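Local coordinates for protein dihydroxyacetone kinase (Citrobacter freundii, PDB 1UN8) that phosphorylates dihydroxyacetone with ATP in the presence of magnesium or calcium ions, giving dihydroxyacetone phosphate, as a homodimer, at residues A[155-160]-A[306-311]. Sequence-based numbering, arbitrary orientation.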
loop_
_atom_site.group_PDB
_atom_site.type_symbol
_atom_site.label_atom_id
_atom_site.label_comp_id
_atom_site.label_asym_id
_atom_site.label_seq_id
_atom_site.Cartn_x
_atom_site.Cartn_y
_atom_site.Cartn_z
ATOM N N THR A 155 -2.626 17.588 6.034
ATOM C CA THR A 155 -1.414 18.349 6.255
ATOM C C THR A 155 -0.604 18.533 4.973
ATOM O O THR A 155 -0.115 19.621 4.702
ATOM C CB THR A 155 -0.503 17.670 7.309
ATOM O OG1 THR A 155 -1.192 17.576 8.569
ATOM C CG2 THR A 155 0.789 18.466 7.484
ATOM N N ILE A 156 -0.464 17.483 4.177
ATOM C CA ILE A 156 0.326 17.614 2.969
ATOM C C ILE A 156 -0.296 18.579 1.971
ATOM O O ILE A 156 0.406 19.156 1.144
ATOM C CB ILE A 156 0.579 16.251 2.281
ATOM C CG1 ILE A 156 -0.747 15.631 1.853
ATOM C CG2 ILE A 156 1.401 15.344 3.202
ATOM C CD1 ILE A 156 -0.674 14.952 0.481
ATOM N N LEU A 157 -1.610 18.756 2.019
ATOM C CA LEU A 157 -2.218 19.701 1.100
ATOM C C LEU A 157 -1.735 21.078 1.526
ATOM O O LEU A 157 -1.632 21.995 0.709
ATOM C CB LEU A 157 -3.738 19.632 1.156
ATOM C CG LEU A 157 -4.349 18.319 0.670
ATOM C CD1 LEU A 157 -5.867 18.461 0.692
ATOM C CD2 LEU A 157 -3.848 17.976 -0.727
ATOM N N VAL A 158 -1.424 21.215 2.814
ATOM C CA VAL A 158 -0.931 22.477 3.334
ATOM C C VAL A 158 0.504 22.663 2.843
ATOM O O VAL A 158 0.903 23.769 2.473
ATOM C CB VAL A 158 -0.982 22.508 4.879
ATOM C CG1 VAL A 158 -0.322 23.770 5.403
ATOM C CG2 VAL A 158 -2.432 22.467 5.342
ATOM N N HIS A 159 1.279 21.582 2.823
ATOM C CA HIS A 159 2.656 21.669 2.343
ATOM C C HIS A 159 2.632 22.181 0.901
ATOM O O HIS A 159 3.411 23.043 0.521
ATOM C CB HIS A 159 3.345 20.294 2.350
ATOM C CG HIS A 159 3.686 19.776 3.713
ATOM N ND1 HIS A 159 3.626 20.558 4.846
ATOM C CD2 HIS A 159 4.165 18.572 4.111
ATOM C CE1 HIS A 159 4.057 19.859 5.884
ATOM N NE2 HIS A 159 4.393 18.653 5.463
ATOM N N LYS A 160 1.715 21.634 0.113
ATOM C CA LYS A 160 1.579 21.980 -1.295
ATOM C C LYS A 160 1.399 23.475 -1.528
ATOM O O LYS A 160 2.068 24.072 -2.372
ATOM C CB LYS A 160 0.389 21.229 -1.901
ATOM C CG LYS A 160 0.397 21.167 -3.424
ATOM C CD LYS A 160 1.690 20.524 -3.932
ATOM C CE LYS A 160 1.686 20.389 -5.447
ATOM N NZ LYS A 160 1.635 21.707 -6.142
ATOM N N THR A 306 -9.947 13.505 2.487
ATOM C CA THR A 306 -9.685 14.917 2.754
ATOM C C THR A 306 -10.277 15.808 1.666
ATOM O O THR A 306 -10.008 15.616 0.478
ATOM C CB THR A 306 -8.194 15.232 2.826
ATOM O OG1 THR A 306 -7.598 14.516 3.905
ATOM C CG2 THR A 306 -7.995 16.713 3.055
ATOM N N ALA A 307 -11.089 16.772 2.080
ATOM C CA ALA A 307 -11.700 17.712 1.154
ATOM C C ALA A 307 -11.098 19.089 1.412
ATOM O O ALA A 307 -11.005 19.530 2.557
ATOM C CB ALA A 307 -13.211 17.753 1.362
ATOM N N ILE A 308 -10.651 19.735 0.343
ATOM C CA ILE A 308 -10.096 21.084 0.419
ATOM C C ILE A 308 -10.922 21.979 -0.508
ATOM O O ILE A 308 -11.164 21.625 -1.666
ATOM C CB ILE A 308 -8.622 21.133 -0.020
ATOM C CG1 ILE A 308 -8.158 22.582 -0.036
ATOM C CG2 ILE A 308 -8.444 20.497 -1.400
ATOM C CD1 ILE A 308 -6.920 22.830 0.796
ATOM N N VAL A 309 -11.363 23.124 0.009
ATOM C CA VAL A 309 -12.172 24.059 -0.765
ATOM C C VAL A 309 -11.312 24.788 -1.780
ATOM O O VAL A 309 -10.277 25.351 -1.439
ATOM C CB VAL A 309 -12.849 25.102 0.151
ATOM C CG1 VAL A 309 -13.692 26.057 -0.683
ATOM C CG2 VAL A 309 -13.710 24.401 1.188
ATOM N N LEU A 310 -11.742 24.776 -3.033
ATOM C CA LEU A 310 -10.987 25.436 -4.083
ATOM C C LEU A 310 -11.366 26.909 -4.238
ATOM O O LEU A 310 -12.081 27.291 -5.161
ATOM C CB LEU A 310 -11.194 24.696 -5.403
ATOM C CG LEU A 310 -10.791 23.220 -5.388
ATOM C CD1 LEU A 310 -11.117 22.583 -6.731
ATOM C CD2 LEU A 310 -9.309 23.104 -5.078
ATOM N N GLU A 311 -10.894 27.731 -3.312
ATOM C CA GLU A 311 -11.151 29.161 -3.356
ATOM C C GLU A 311 -9.807 29.854 -3.561
ATOM O O GLU A 311 -8.769 29.371 -3.102
ATOM C CB GLU A 311 -11.777 29.662 -2.039
ATOM C CG GLU A 311 -13.209 29.193 -1.729
ATOM C CD GLU A 311 -14.263 29.738 -2.691
ATOM O OE1 GLU A 311 -14.203 30.942 -3.017
ATOM O OE2 GLU A 311 -15.163 28.970 -3.110
#
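Leu157, on the first turn of helix 155-167, reaches strand 301-309 through a single methyl, CD1, which meets Thr306 and Ile308, two residues whose side chains leave the same side of the strand. The meeting with Thr306 is tip to tip, methyl against methyl, CD1 of Leu157 lying 3.6 Å from CG2 of Thr306. Ile308 is met differently: its side chain and that of Leu157 run past each other in opposite directions, with Leu157 CD1 3.9 Å from Ile308 CG2 and equally far from the branching CB. No hydrogen bond crosses between the segments, so the contact is purely apolar, a small example of a helix that meets a strand through one leucine.

Thr306 can offer its methyl because CG2 stands anti to the backbone N (OG1 at chi1 -62°), and its buried hydroxyl is satisfied within the sheet by a hydrogen bond to Ser188 OG. Backbone hydrogen bonds to Met257 and Ala255 of strand 254-260 hold Thr306 and Ile308 in place, while Ala307, facing away from the helix, bonds to Phe187 of strand 186-192.

Met257 also touches Leu157 and Ile156, extending the apolar patch along the second sheet of the DhaK region. Ile308 packs further onto Ile314 and Leu318 of helix 314-319, whereas Val158 and His159 turn to Ile107 of strand 104-109, so the first turn of helix 155-167 lies between the two mixed sheets.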